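Local atomic coordinates of BH0493 protein (Bacillus halodurans C-125, PDB entry 2QEE), a protein that binds zinc and probably acts as a metal-dependent enzyme of the amidohydrolase superfamily. Residues D45-T49 / K73-A77; L176-E181 / N237-I242; Y52-E56 / S92-V98. All coordinates share one frame; numbering follows the deposited sequence.

Contact 1. Residues D45-T49 / K73-A77; sequences DELLT and KREQA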
# COMPACT_ATOMS: atom_id res chain seq x y z
N ASP C 45 -6.54 -27.87 21.06
CA ASP C 45 -5.57 -28.54 20.20
C ASP C 45 -5.78 -28.25 18.73
O ASP C 45 -4.80 -28.08 17.99
CB ASP C 45 -5.64 -30.06 20.44
CG ASP C 45 -5.02 -30.47 21.77
OD1 ASP C 45 -4.32 -29.68 22.42
OD2 ASP C 45 -5.23 -31.62 22.18
N GLU C 46 -7.03 -28.13 18.29
CA GLU C 46 -7.33 -27.77 16.91
C GLU C 46 -6.96 -26.28 16.67
O GLU C 46 -6.40 -25.96 15.64
CB GLU C 46 -8.79 -27.99 16.66
CG GLU C 46 -9.17 -29.51 16.72
CD GLU C 46 -8.69 -30.31 15.52
OE1 GLU C 46 -8.08 -29.76 14.55
OE2 GLU C 46 -8.96 -31.53 15.54
N LEU C 47 -7.30 -25.41 17.62
CA LEU C 47 -6.88 -23.98 17.55
C LEU C 47 -5.38 -23.85 17.35
O LEU C 47 -4.91 -23.14 16.49
CB LEU C 47 -7.28 -23.19 18.79
CG LEU C 47 -8.76 -22.84 18.91
CD1 LEU C 47 -9.07 -22.20 20.29
CD2 LEU C 47 -9.18 -21.88 17.76
N LEU C 48 -4.61 -24.56 18.18
CA LEU C 48 -3.17 -24.48 18.13
C LEU C 48 -2.54 -25.10 16.88
O LEU C 48 -1.46 -24.70 16.47
CB LEU C 48 -2.62 -25.15 19.39
CG LEU C 48 -2.69 -24.25 20.63
CD1 LEU C 48 -2.35 -25.10 21.90
CD2 LEU C 48 -1.76 -22.98 20.60
N THR C 49 -3.21 -26.08 16.27
CA THR C 49 -2.63 -26.74 15.09
C THR C 49 -3.24 -26.25 13.76
O THR C 49 -3.00 -26.83 12.70
CB THR C 49 -2.73 -28.28 15.24
OG1 THR C 49 -4.11 -28.62 15.42
CG2 THR C 49 -1.95 -28.74 16.45
N LYS C 73 -1.83 -34.95 17.26
CA LYS C 73 -2.37 -33.58 17.45
C LYS C 73 -1.95 -32.96 18.80
O LYS C 73 -1.48 -31.81 18.86
CB LYS C 73 -3.87 -33.51 17.19
CG LYS C 73 -4.33 -32.04 16.93
CD LYS C 73 -5.58 -31.93 16.10
CE LYS C 73 -5.29 -32.19 14.62
NZ LYS C 73 -4.98 -30.89 13.90
N ARG C 74 -2.05 -33.72 19.90
CA ARG C 74 -1.65 -33.17 21.19
C ARG C 74 -0.19 -32.75 21.21
O ARG C 74 0.14 -31.68 21.72
CB ARG C 74 -1.92 -34.13 22.36
CG ARG C 74 -1.78 -33.49 23.78
CD ARG C 74 -1.99 -34.52 24.95
NE ARG C 74 -3.22 -34.43 25.77
CZ ARG C 74 -4.41 -33.89 25.45
NH1 ARG C 74 -4.63 -33.30 24.27
NH2 ARG C 74 -5.40 -33.94 26.33
N GLU C 75 0.69 -33.59 20.66
CA GLU C 75 2.13 -33.28 20.63
C GLU C 75 2.43 -32.05 19.77
O GLU C 75 3.27 -31.23 20.18
CB GLU C 75 2.95 -34.47 20.10
CG GLU C 75 3.01 -35.61 21.11
CD GLU C 75 3.40 -36.95 20.51
OE1 GLU C 75 3.59 -37.07 19.28
OE2 GLU C 75 3.51 -37.90 21.30
N GLN C 76 1.76 -31.94 18.63
CA GLN C 76 1.91 -30.75 17.74
C GLN C 76 1.49 -29.51 18.53
O GLN C 76 2.22 -28.52 18.56
CB GLN C 76 1.04 -30.92 16.51
CG GLN C 76 1.57 -31.95 15.50
CD GLN C 76 0.57 -32.23 14.40
OE1 GLN C 76 -0.58 -31.83 14.48
NE2 GLN C 76 0.99 -32.96 13.37
N ALA C 77 0.34 -29.60 19.19
CA ALA C 77 -0.17 -28.46 19.97
C ALA C 77 0.78 -28.07 21.10
O ALA C 77 1.02 -26.89 21.35
CB ALA C 77 -1.58 -28.76 20.47
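Lys73, at the start of helix 73-86, reaches across to the C-terminal end of helix 44-48 and brings its NZ to Thr49 and Glu46. Both helices belong to the largely helical segment that the chain inserts between strands 24-26 and 139-143, probably an elaboration of the barrel expected of an amidohydrolase, just after the zinc-binding His28 and His30. The hydrogen bonds here form a relay. Lys73 NZ donates to Thr49 OG1 at 2.9 Å, and this hydroxyl donates in turn to Asp45 O at 2.7 Å. Thr49 can do both because its OG1 sits between the backbone N and the carbonyl carbon (chi1 57°), turned back toward Asp45 O, while CG2 rests against Gln76 CB at 3.7 Å. Asp45 O also takes a weak bond from Thr49 N, giving this carbonyl of the last turn two donors. Lys73 CD lies 3.4 Å from Glu46 OE2; beyond it the chain bends twice and turns NZ to Thr49 OG1 and, in a long, weak salt bridge, to Glu46 OE1. Gln76 meets Thr49 mainly through CB, and its NE2 donates to Phe68 O. Asp45 is buried, and each carboxylate oxygen has a cationic partner, which probably keeps it ionised. OD1 pairs with Arg118 of helix 114-122. Asp45 OD2 forms a salt bridge with Arg74 NH1 at 2.7 Å, meeting the guanidinium at its edge and in its plane, with the two flat groups turned 77° apart. Between the helices Ala77 CB packs on Leu48 CB at 3.9 Å and also lies 3.5 Å from Asp45 OD1.

Contact 2. Residues L176-E181 / N237-I242; sequences LLNEYE and NRGRII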
# COMPACT_ATOMS: atom_id res chain seq x y z
N LEU C 176 -13.79 -29.09 -9.75
CA LEU C 176 -14.40 -28.99 -11.06
C LEU C 176 -13.81 -27.92 -11.97
O LEU C 176 -13.52 -28.19 -13.13
CB LEU C 176 -15.91 -28.81 -10.95
CG LEU C 176 -16.67 -28.58 -12.25
CD1 LEU C 176 -16.75 -29.97 -12.97
CD2 LEU C 176 -18.11 -28.06 -12.00
N LEU C 177 -13.67 -26.71 -11.47
CA LEU C 177 -13.16 -25.66 -12.34
C LEU C 177 -11.65 -25.72 -12.57
O LEU C 177 -11.22 -25.39 -13.66
CB LEU C 177 -13.53 -24.26 -11.77
CG LEU C 177 -14.94 -23.75 -12.04
CD1 LEU C 177 -15.94 -24.81 -11.82
CD2 LEU C 177 -15.27 -22.58 -11.12
N ASN C 178 -10.89 -26.08 -11.53
CA ASN C 178 -9.43 -25.96 -11.52
C ASN C 178 -8.74 -27.27 -11.86
O ASN C 178 -7.56 -27.26 -12.23
CB ASN C 178 -8.92 -25.52 -10.15
CG ASN C 178 -9.35 -24.10 -9.81
OD1 ASN C 178 -9.80 -23.37 -10.70
ND2 ASN C 178 -9.31 -23.75 -8.52
N GLU C 179 -9.44 -28.39 -11.69
CA GLU C 179 -8.82 -29.72 -11.89
C GLU C 179 -9.68 -30.62 -12.77
O GLU C 179 -9.76 -31.85 -12.53
CB GLU C 179 -8.57 -30.38 -10.54
CG GLU C 179 -7.49 -29.67 -9.75
CD GLU C 179 -7.39 -30.20 -8.37
OE1 GLU C 179 -6.36 -30.87 -8.08
OE2 GLU C 179 -8.33 -29.98 -7.58
N TYR C 180 -10.30 -30.02 -13.80
CA TYR C 180 -11.29 -30.76 -14.61
C TYR C 180 -10.68 -32.02 -15.26
O TYR C 180 -11.37 -33.03 -15.41
CB TYR C 180 -11.91 -29.90 -15.68
CG TYR C 180 -13.03 -30.57 -16.44
CD1 TYR C 180 -14.25 -30.86 -15.82
CD2 TYR C 180 -12.86 -30.93 -17.77
CE1 TYR C 180 -15.26 -31.45 -16.49
CE2 TYR C 180 -13.91 -31.54 -18.49
CZ TYR C 180 -15.09 -31.82 -17.82
OH TYR C 180 -16.14 -32.39 -18.49
N GLU C 181 -9.40 -31.95 -15.63
CA GLU C 181 -8.79 -33.07 -16.37
C GLU C 181 -8.84 -34.33 -15.50
O GLU C 181 -9.01 -35.44 -16.03
CB GLU C 181 -7.34 -32.76 -16.83
CG GLU C 181 -7.24 -31.79 -18.02
CD GLU C 181 -7.83 -32.33 -19.34
OE1 GLU C 181 -7.91 -33.58 -19.48
OE2 GLU C 181 -8.20 -31.51 -20.21
N ASN C 237 -10.22 -25.56 -19.71
CA ASN C 237 -11.39 -26.18 -19.07
C ASN C 237 -12.11 -25.20 -18.13
O ASN C 237 -13.31 -25.17 -18.07
CB ASN C 237 -10.99 -27.40 -18.27
CG ASN C 237 -10.41 -28.51 -19.15
OD1 ASN C 237 -10.81 -28.66 -20.28
ND2 ASN C 237 -9.48 -29.27 -18.62
N ARG C 238 -11.35 -24.36 -17.42
CA ARG C 238 -12.00 -23.44 -16.44
C ARG C 238 -12.85 -22.40 -17.13
O ARG C 238 -13.99 -22.13 -16.71
CB ARG C 238 -10.93 -22.79 -15.53
CG ARG C 238 -11.60 -21.84 -14.49
CD ARG C 238 -10.60 -21.53 -13.36
NE ARG C 238 -9.48 -20.75 -13.89
CZ ARG C 238 -8.24 -20.87 -13.42
NH1 ARG C 238 -7.26 -20.15 -13.95
NH2 ARG C 238 -7.99 -21.75 -12.44
N GLY C 239 -12.28 -21.81 -18.18
CA GLY C 239 -12.90 -20.71 -18.94
C GLY C 239 -14.15 -21.29 -19.60
O GLY C 239 -15.19 -20.61 -19.67
N ARG C 240 -14.05 -22.52 -20.09
CA ARG C 240 -15.23 -23.13 -20.77
C ARG C 240 -16.35 -23.50 -19.81
O ARG C 240 -17.54 -23.24 -20.11
CB ARG C 240 -14.87 -24.32 -21.65
CG ARG C 240 -14.06 -23.87 -22.84
CD ARG C 240 -13.81 -25.00 -23.85
NE ARG C 240 -12.85 -25.92 -23.29
CZ ARG C 240 -11.54 -25.89 -23.54
NH1 ARG C 240 -11.00 -25.00 -24.37
NH2 ARG C 240 -10.77 -26.76 -22.93
N ILE C 241 -15.98 -24.09 -18.67
CA ILE C 241 -16.95 -24.47 -17.65
C ILE C 241 -17.66 -23.22 -17.10
O ILE C 241 -18.89 -23.19 -17.00
CB ILE C 241 -16.33 -25.28 -16.53
CG1 ILE C 241 -15.82 -26.65 -17.06
CG2 ILE C 241 -17.38 -25.50 -15.40
CD1 ILE C 241 -14.94 -27.44 -16.02
N ILE C 242 -16.89 -22.14 -16.83
CA ILE C 242 -17.52 -20.91 -16.33
C ILE C 242 -18.48 -20.32 -17.36
O ILE C 242 -19.66 -20.03 -17.04
CB ILE C 242 -16.46 -19.85 -15.88
CG1 ILE C 242 -15.64 -20.43 -14.73
CG2 ILE C 242 -17.15 -18.48 -15.56
CD1 ILE C 242 -14.48 -19.48 -14.24
O HOH W 1 -8.01 -29.20 -16.08
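Ile241 forms the apolar centre, its CD1 reaching Leu176 and Tyr180 while CG2 meets Leu177 CD1 at 3.9 Å. The contact joins helix 237-253, the helix of the beta-alpha-beta unit between parallel strands 222-226 and 257-264, to the break where helix 174-178 gives way to helix 180-189. With CG1 anti to the carbonyl carbon (chi1 -65°) and CD1 extended beyond it, Ile241 sends CD1 obliquely against the Tyr180 ring, 3.5 Å from CD1 of that tyrosine. The same methyl lies 3.3 Å from Leu176 O, a buried carbonyl that has no hydrogen-bond partner in the model. Further out, Arg238 packs its CB on Leu177 O, and its guanidinium NH2 donates to Asn178 OD1 at 3.0 Å. The acceptor lies in the guanidinium plane, but the donor stands 59° out of the carbonyl plane; Asn178 ND2 is held by Ser225 O. At the polar edge Asn237 lays its CB against Tyr180 CB and uses ND2 twice. A water accepts from Asn237 ND2 at 2.9 Å and from Glu181 N at 3.1 Å, whereas the bond from Asn237 ND2 to Glu181 OE2, 3.0 Å long, is practically straight (179°) and comes from above the carboxylate plane. With an alanine in place of Asn237, Glu181 OE2 would probably lose this donor and the water one of its two anchors. Asn237 OD1 accepts from Arg240 NH2 at 3.3 Å.

Contact 3. Residues Y52-E56 / S92-V98; sequences YLVAE and SEACRGV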
# COMPACT_ATOMS: atom_id res chain seq x y z
N TYR C 52 -2.20 -21.70 10.03
CA TYR C 52 -1.48 -20.43 10.22
C TYR C 52 -0.37 -20.60 11.24
O TYR C 52 0.70 -19.99 11.12
CB TYR C 52 -2.40 -19.29 10.70
CG TYR C 52 -3.44 -18.74 9.74
CD1 TYR C 52 -4.09 -19.54 8.82
CD2 TYR C 52 -3.86 -17.39 9.85
CE1 TYR C 52 -5.08 -19.02 7.98
CE2 TYR C 52 -4.88 -16.85 8.99
CZ TYR C 52 -5.47 -17.67 8.08
OH TYR C 52 -6.42 -17.16 7.26
N LEU C 53 -0.65 -21.37 12.29
CA LEU C 53 0.31 -21.57 13.37
C LEU C 53 1.36 -22.60 13.02
O LEU C 53 2.49 -22.48 13.48
CB LEU C 53 -0.38 -21.93 14.69
CG LEU C 53 -1.22 -20.76 15.29
CD1 LEU C 53 -1.77 -21.13 16.64
CD2 LEU C 53 -0.37 -19.50 15.42
N VAL C 54 1.00 -23.57 12.18
CA VAL C 54 2.05 -24.46 11.60
C VAL C 54 3.13 -23.67 10.83
O VAL C 54 4.35 -23.81 11.12
CB VAL C 54 1.40 -25.54 10.72
CG1 VAL C 54 2.48 -26.43 10.07
CG2 VAL C 54 0.45 -26.38 11.57
N ALA C 55 2.70 -22.76 9.96
CA ALA C 55 3.66 -21.89 9.25
C ALA C 55 4.53 -21.16 10.28
O ALA C 55 5.77 -21.15 10.20
CB ALA C 55 2.91 -20.89 8.37
N GLU C 56 3.91 -20.56 11.31
CA GLU C 56 4.69 -19.76 12.24
C GLU C 56 5.68 -20.60 13.07
O GLU C 56 6.80 -20.19 13.24
CB GLU C 56 3.76 -18.94 13.14
CG GLU C 56 3.05 -17.84 12.29
CD GLU C 56 2.09 -16.99 13.12
OE1 GLU C 56 2.39 -16.76 14.32
OE2 GLU C 56 1.07 -16.59 12.51
N SER C 92 1.95 -12.37 17.44
CA SER C 92 1.32 -12.43 16.09
C SER C 92 -0.20 -12.45 16.18
O SER C 92 -0.77 -12.80 17.23
CB SER C 92 1.79 -13.63 15.27
OG SER C 92 1.14 -14.80 15.74
N GLU C 93 -0.85 -12.09 15.06
CA GLU C 93 -2.31 -12.09 15.06
C GLU C 93 -2.93 -13.46 15.38
O GLU C 93 -3.90 -13.55 16.17
CB GLU C 93 -2.82 -11.57 13.72
CG GLU C 93 -4.31 -11.61 13.48
CD GLU C 93 -5.19 -10.82 14.50
OE1 GLU C 93 -4.70 -10.04 15.33
OE2 GLU C 93 -6.41 -11.09 14.45
N ALA C 94 -2.40 -14.52 14.74
CA ALA C 94 -2.91 -15.88 14.94
C ALA C 94 -2.68 -16.37 16.38
O ALA C 94 -3.57 -16.98 17.00
CB ALA C 94 -2.28 -16.81 13.91
N CYS C 95 -1.55 -16.00 16.98
CA CYS C 95 -1.30 -16.40 18.37
C CYS C 95 -2.19 -15.58 19.31
O CYS C 95 -2.82 -16.14 20.24
CB CYS C 95 0.15 -16.22 18.73
SG CYS C 95 1.23 -17.43 17.90
N ARG C 96 -2.26 -14.24 19.11
CA ARG C 96 -3.20 -13.43 19.87
C ARG C 96 -4.60 -14.04 19.82
O ARG C 96 -5.33 -14.11 20.87
CB ARG C 96 -3.25 -12.03 19.28
CG ARG C 96 -4.26 -11.06 19.88
CD ARG C 96 -4.54 -9.98 18.76
NE ARG C 96 -5.53 -9.04 19.26
CZ ARG C 96 -6.18 -8.16 18.50
NH1 ARG C 96 -5.96 -8.11 17.19
NH2 ARG C 96 -7.06 -7.36 19.07
N GLY C 97 -5.02 -14.42 18.63
CA GLY C 97 -6.35 -15.00 18.46
C GLY C 97 -6.62 -16.20 19.38
O GLY C 97 -7.69 -16.29 19.98
N VAL C 98 -5.66 -17.13 19.49
CA VAL C 98 -5.82 -18.26 20.43
C VAL C 98 -6.14 -17.75 21.83
O VAL C 98 -7.07 -18.25 22.49
CB VAL C 98 -4.60 -19.21 20.42
CG1 VAL C 98 -4.71 -20.36 21.48
CG2 VAL C 98 -4.40 -19.83 19.01
O HOH W 2 -0.45 -14.35 12.59
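The N-terminus of helix 93-104 is capped by Ser92, and Glu56 of helix 51-58 grips that cap from across the interface. Ser92 OG accepts from Cys95 N at 3.2 Å and donates to the syn lone pair of Glu56 OE1 at 2.7 Å, so one hydroxyl serves both the helix end and the carboxylate. Glu56 has its chain extended beyond CG, which carries OE2 out to a water 2.7 Å away; this water accepts from Ala94 N at 2.9 Å and thus satisfies another amide of the first turn. The positive end of the helix dipole would probably help stabilise the carboxylate's charge. Arg316 of the second subunit forms a salt bridge with Glu56 OE2, placing the helix pair at a subunit interface, while the side chain of Tyr52 comes within about 5 Å of that of the zinc ligand Asp357. Beside the polar pair, Leu53 spreads its two methyls: CD2 touches Ala94 CB and Cys95 SG, each at 3.6 Å, and CD1 meets Val98 CG2 at 3.8 Å. The short helical segments cross at -125° with their axes 10.1 Å apart. Helix 73-86 packs against them, Leu84 and Phe85 covering Cys95, and Phe85 covering Val98 as well.

Contacts 1 and 3 are neighbours in the helical insertion between strands 24-26 and 139-143, their centres 12 Å apart. Their segments alternate along the chain: helices 44-48 and 51-58 come first, then helices 73-86 and 93-104, so the two contacts interlock into one packed unit. They touch directly, with Leu48 O 3.5 Å from Leu53 CB and Leu48 CD2 packed on Val98 CG1. Contact 2 follows later in the chain, with its centre 36 Å from that of contact 1 and 34 Å from that of contact 3. The insertion thus flanks the zinc site, most closely at contact 3, while contact 2 joins helices packed on strand 222-226, away from the insertion and touching neither contact 1 nor contact 3.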